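Cysteine desulfurase (Fervidobacterium islandicum, PDB 6A6E) probably catalyses the pyridoxal-phosphate-dependent removal of sulfur from cysteine, leaving alanine and supplying sulfur for iron-sulfur cluster assembly as a SufS-type desulfurase. Local coordinates at residues A[102-105]-A[106-110]; A[134-137]-A[138-142]. One frame throughout, in Å; residues are numbered along the deposited sequence.

Contact 1 of 2, residues A[102-105]-A[106-110]; sequences GTTM and GINFL. With PLP (pyridoxal-5'-phosphate), chain E.
Thr104 and Asn108 lie side by side, one helical turn apart, and point the same way. The carbonyl O of Thr104 takes two N-H groups from Asn108. One is the backbone N, as in any helix. The other is the side-chain ND2 of Asn108, 2.9 Å from Thr104 O, which comes from above the carbonyl plane while the acceptor lies almost in the amide plane. Asn108 CG stands beside its own backbone N (chi1 -80°), and this folds the amide back over the turn. ND2 is also bonded to Tyr261 O of the second subunit. Further backbone bonds run from Gly106 N to Gly102 O, from Ile107 N to Thr103 O and from Phe109 N to Met105 O (2.8 Å).

Two bonds from Thr104 grip the phosphate of PLP. Thr104 OG1 lies 2.6 Å from PLP O1P, and Thr104 N lies 3.1 Å from the same oxygen. Both reach it together because OG1 sits beside the backbone N. Thr103 packs against the cofactor with CG2, 3.9 Å from PLP C6, and its OG1 bonds to Ser233. The first turn of helix 103-116, with Gly102 at its N-cap position, thus forms part of the phosphate-binding cup of fold-type I PLP enzymes, where the helix dipole probably favours the anion.

Contact 2 of 2, residues A[134-137]-A[138-142]; sequences HANL and VPWVR
The N-terminal start of helix 138-147, with the turn that leads into it, borders the PLP site through Ala135, which touches the cofactor. Asn136 and Trp140 make the side-chain hydrogen bond of this start. Trp140 NE1 gives its N-H to Asn136 OD1 at 2.9 Å, and the bond is nearly straight (168°). The oxygen lies in the plane of the indole, at its edge. Trp140 NE1 stands above the carbonyl plane of the Asn136 amide, and the two flat groups are 66° apart. Trp140 CG lies beside its backbone N (chi1 -56°), which turns the indole back toward the turn. Trp140 CD1 then comes 3.3 Å from Asn136 O. Asn136 OD1 has a second partner in Ser181 OG, and ND2 bonds to Glu132. A leucine in place of Trp140 would probably leave Asn136 OD1 without its indole partner and open a gap beside Val111 and Val126.

His134 O accepts from Leu137 N and, at 2.8 Å, from Val138 N. Leu137 is the N-cap residue, and its carbonyl O receives Val141 N at 3.0 Å. Packing contacts follow the same turns. Val138 CG2 lies 3.8 Å from His134 CB. Leu137 CD2 meets Val141 CG2 at 3.9 Å, with the two side chains pointing the same way. Pro139 sets its ring carbon CG against the oxygen of Ala135.

Trp140 packs on strand 125-129 and on Val111 of helix 103-116. Leu137 and Val141 reach Tyr153 of strand 150-154. His134 and Leu137 meet Pro379 of helix 378-387 and Val269 of the second subunit.

Overall arrangement
Strand 97-100, at one edge of the seven-stranded sheet, leads into contact 1 at the start of helix 103-116. The chain then enters the sheet again as strand 125-129 and passes through a loop into contact 2, which opens helix 138-147. The contacts follow in series, neither enclosing nor crossing the other, and each closes only a local turn. Their centres are 10 Å apart, and the start of helix 103-116 meets the turn that leads into helix 138-147. Ile107 CG2 packs 3.2 Å from Ala135 O, and Thr104 OG1 lies 3.6 Å from Ala135 CB. Together they join the PLP pocket to the sheet, and both also touch the second subunit.

Contact 1 of 2, residues A[102-105]-A[106-110]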
loop_
_atom_site.group_PDB
_atom_site.type_symbol
_atom_site.label_atom_id
_atom_site.label_comp_id
_atom_site.label_asym_id
_atom_site.label_seq_id
_atom_site.Cartn_x
_atom_site.Cartn_y
_atom_site.Cartn_z
ATOM N N GLY A 102 -5.709 -1.515 -0.060
ATOM C CA GLY A 102 -7.050 -0.901 -0.267
ATOM C C GLY A 102 -8.097 -1.833 -0.840
ATOM O O GLY A 102 -7.796 -3.010 -1.201
ATOM N N THR A 103 -9.316 -1.331 -0.963
ATOM C CA THR A 103 -10.374 -2.080 -1.614
ATOM C C THR A 103 -9.964 -2.559 -3.010
ATOM O O THR A 103 -10.120 -3.719 -3.324
ATOM C CB THR A 103 -11.610 -1.261 -1.745
ATOM O OG1 THR A 103 -12.053 -0.865 -0.447
ATOM C CG2 THR A 103 -12.720 -2.065 -2.494
ATOM N N THR A 104 -9.484 -1.637 -3.847
ATOM C CA THR A 104 -9.104 -1.951 -5.188
ATOM C C THR A 104 -8.137 -3.127 -5.247
ATOM O O THR A 104 -8.367 -4.091 -6.006
ATOM C CB THR A 104 -8.539 -0.721 -5.904
ATOM O OG1 THR A 104 -9.501 0.333 -5.884
ATOM C CG2 THR A 104 -8.163 -1.027 -7.370
ATOM N N MET A 105 -7.066 -3.088 -4.472
ATOM C CA MET A 105 -6.132 -4.233 -4.448
ATOM C C MET A 105 -6.843 -5.528 -4.050
ATOM O O MET A 105 -6.636 -6.576 -4.647
ATOM C CB MET A 105 -4.930 -3.991 -3.502
ATOM C CG MET A 105 -4.187 -5.300 -3.128
ATOM S SD MET A 105 -2.603 -5.072 -2.289
ATOM C CE MET A 105 -2.285 -6.725 -1.594
ATOM N N GLY A 106 -7.638 -5.479 -2.994
ATOM C CA GLY A 106 -8.466 -6.623 -2.590
ATOM C C GLY A 106 -9.270 -7.294 -3.677
ATOM O O GLY A 106 -9.227 -8.504 -3.806
ATOM N N ILE A 107 -9.970 -6.524 -4.492
ATOM C CA ILE A 107 -10.731 -7.079 -5.590
ATOM C C ILE A 107 -9.792 -7.709 -6.604
ATOM O O ILE A 107 -10.050 -8.803 -7.146
ATOM C CB ILE A 107 -11.691 -6.067 -6.288
ATOM C CG1 ILE A 107 -12.760 -5.504 -5.337
ATOM C CG2 ILE A 107 -12.421 -6.704 -7.474
ATOM C CD1 ILE A 107 -13.783 -6.529 -4.935
ATOM N N ASN A 108 -8.720 -7.005 -6.933
ATOM C CA ASN A 108 -7.767 -7.579 -7.893
ATOM C C ASN A 108 -7.182 -8.904 -7.370
ATOM O O ASN A 108 -6.991 -9.845 -8.150
ATOM C CB ASN A 108 -6.643 -6.588 -8.226
ATOM C CG ASN A 108 -7.067 -5.548 -9.239
ATOM O OD1 ASN A 108 -6.912 -5.762 -10.460
ATOM N ND2 ASN A 108 -7.638 -4.422 -8.765
ATOM N N PHE A 109 -6.885 -8.951 -6.069
ATOM C CA PHE A 109 -6.362 -10.123 -5.397
ATOM C C PHE A 109 -7.350 -11.298 -5.647
ATOM O O PHE A 109 -6.950 -12.414 -6.052
ATOM C CB PHE A 109 -6.186 -9.766 -3.935
ATOM C CG PHE A 109 -5.839 -10.888 -2.993
ATOM C CD1 PHE A 109 -6.542 -12.095 -2.958
ATOM C CD2 PHE A 109 -4.902 -10.652 -1.999
ATOM C CE1 PHE A 109 -6.241 -13.089 -2.031
ATOM C CE2 PHE A 109 -4.598 -11.636 -1.056
ATOM C CZ PHE A 109 -5.260 -12.869 -1.100
ATOM N N LEU A 110 -8.632 -11.042 -5.453
ATOM C CA LEU A 110 -9.635 -12.116 -5.586
ATOM C C LEU A 110 -9.750 -12.643 -7.022
ATOM O O LEU A 110 -9.758 -13.849 -7.212
ATOM C CB LEU A 110 -10.986 -11.663 -5.026
ATOM C CG LEU A 110 -10.941 -11.483 -3.531
ATOM C CD1 LEU A 110 -12.224 -10.913 -2.986
ATOM C CD2 LEU A 110 -10.685 -12.842 -2.858
HETATM N N1 PLP E . -15.989 0.641 -4.174
HETATM C C2 PLP E . -16.753 1.553 -3.632
HETATM C C2A PLP E . -18.231 1.363 -3.570
HETATM C C3 PLP E . -16.101 2.766 -3.138
HETATM O O3 PLP E . -16.865 3.710 -2.618
HETATM C C4 PLP E . -14.646 2.900 -3.189
HETATM C C4A PLP E . -13.921 4.027 -2.635
HETATM C C5 PLP E . -13.895 1.828 -3.852
HETATM C C6 PLP E . -14.638 0.776 -4.296
HETATM C C5A PLP E . -12.378 1.891 -4.055
HETATM O O4P PLP E . -11.540 2.195 -2.950
HETATM P P PLP E . -9.961 2.563 -3.014
HETATM O O1P PLP E . -9.219 1.385 -3.507
HETATM O O2P PLP E . -9.967 3.789 -3.880
HETATM O O3P PLP E . -9.703 2.819 -1.560
#

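Contact 2 of 2, residues A[134-137]-A[138-142]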
loop_
_atom_site.group_PDB
_atom_site.type_symbol
_atom_site.label_atom_id
_atom_site.label_comp_id
_atom_site.label_asym_id
_atom_site.label_seq_id
_atom_site.Cartn_x
_atom_site.Cartn_y
_atom_site.Cartn_z
ATOM N N HIS A 134 -15.842 1.138 -10.523
ATOM C CA HIS A 134 -14.818 0.583 -11.423
ATOM C C HIS A 134 -13.947 -0.479 -10.738
ATOM O O HIS A 134 -13.551 -1.435 -11.371
ATOM C CB HIS A 134 -13.933 1.697 -12.016
ATOM C CG HIS A 134 -14.674 2.550 -12.992
ATOM N ND1 HIS A 134 -14.259 3.818 -13.360
ATOM C CD2 HIS A 134 -15.874 2.352 -13.587
ATOM C CE1 HIS A 134 -15.154 4.339 -14.185
ATOM N NE2 HIS A 134 -16.153 3.474 -14.318
ATOM N N ALA A 135 -13.675 -0.298 -9.455
ATOM C CA ALA A 135 -12.847 -1.275 -8.681
ATOM C C ALA A 135 -13.409 -2.686 -8.611
ATOM O O ALA A 135 -12.656 -3.680 -8.521
ATOM C CB ALA A 135 -12.668 -0.760 -7.294
ATOM N N ASN A 136 -14.744 -2.763 -8.642
ATOM C CA ASN A 136 -15.471 -4.048 -8.685
ATOM C C ASN A 136 -16.133 -4.299 -10.050
ATOM O O ASN A 136 -17.147 -5.018 -10.156
ATOM C CB ASN A 136 -16.507 -4.130 -7.549
ATOM C CG ASN A 136 -16.920 -5.576 -7.254
ATOM O OD1 ASN A 136 -16.131 -6.500 -7.452
ATOM N ND2 ASN A 136 -18.148 -5.761 -6.746
ATOM N N LEU A 137 -15.531 -3.762 -11.114
ATOM C CA LEU A 137 -16.066 -3.909 -12.452
ATOM C C LEU A 137 -14.915 -4.122 -13.429
ATOM O O LEU A 137 -14.825 -5.180 -14.055
ATOM C CB LEU A 137 -17.018 -2.764 -12.834
ATOM C CG LEU A 137 -17.760 -2.903 -14.180
ATOM C CD1 LEU A 137 -19.086 -2.187 -14.153
ATOM C CD2 LEU A 137 -16.943 -2.380 -15.328
ATOM N N VAL A 138 -13.993 -3.184 -13.495
ATOM C CA VAL A 138 -12.912 -3.281 -14.457
ATOM C C VAL A 138 -12.041 -4.504 -14.276
ATOM O O VAL A 138 -11.681 -5.097 -15.284
ATOM C CB VAL A 138 -12.023 -2.031 -14.470
ATOM C CG1 VAL A 138 -10.976 -2.124 -15.576
ATOM C CG2 VAL A 138 -12.917 -0.824 -14.656
ATOM N N PRO A 139 -11.724 -4.934 -13.039
ATOM C CA PRO A 139 -10.904 -6.139 -13.039
ATOM C C PRO A 139 -11.599 -7.353 -13.699
ATOM O O PRO A 139 -10.975 -8.098 -14.438
ATOM C CB PRO A 139 -10.648 -6.418 -11.546
ATOM C CG PRO A 139 -10.935 -5.161 -10.818
ATOM C CD PRO A 139 -11.929 -4.399 -11.677
ATOM N N TRP A 140 -12.875 -7.544 -13.397
ATOM C CA TRP A 140 -13.657 -8.636 -13.959
ATOM C C TRP A 140 -13.742 -8.527 -15.493
ATOM O O TRP A 140 -13.419 -9.454 -16.178
ATOM C CB TRP A 140 -15.068 -8.655 -13.343
ATOM C CG TRP A 140 -15.090 -8.751 -11.834
ATOM C CD1 TRP A 140 -15.487 -7.772 -10.967
ATOM C CD2 TRP A 140 -14.759 -9.877 -11.026
ATOM N NE1 TRP A 140 -15.338 -8.194 -9.672
ATOM C CE2 TRP A 140 -14.953 -9.504 -9.690
ATOM C CE3 TRP A 140 -14.319 -11.167 -11.295
ATOM C CZ2 TRP A 140 -14.685 -10.371 -8.633
ATOM C CZ3 TRP A 140 -14.113 -12.021 -10.262
ATOM C CH2 TRP A 140 -14.294 -11.619 -8.954
ATOM N N VAL A 141 -14.085 -7.356 -16.009
ATOM C CA VAL A 141 -14.287 -7.191 -17.445
ATOM C C VAL A 141 -12.962 -7.334 -18.173
ATOM O O VAL A 141 -12.855 -8.104 -19.135
ATOM C CB VAL A 141 -14.897 -5.840 -17.745
ATOM C CG1 VAL A 141 -14.854 -5.523 -19.220
ATOM C CG2 VAL A 141 -16.301 -5.756 -17.141
ATOM N N ARG A 142 -11.900 -6.688 -17.693
ATOM C CA ARG A 142 -10.610 -6.853 -18.347
ATOM C C ARG A 142 -10.001 -8.253 -18.184
ATOM O O ARG A 142 -9.500 -8.848 -19.156
ATOM C CB ARG A 142 -9.577 -5.832 -17.872
ATOM C CG ARG A 142 -8.233 -5.928 -18.644
ATOM C CD ARG A 142 -8.443 -5.684 -20.145
ATOM N NE ARG A 142 -7.202 -5.559 -20.867
ATOM C CZ ARG A 142 -7.107 -5.110 -22.126
ATOM N NH1 ARG A 142 -8.182 -4.822 -22.857
ATOM N NH2 ARG A 142 -5.917 -4.927 -22.658
#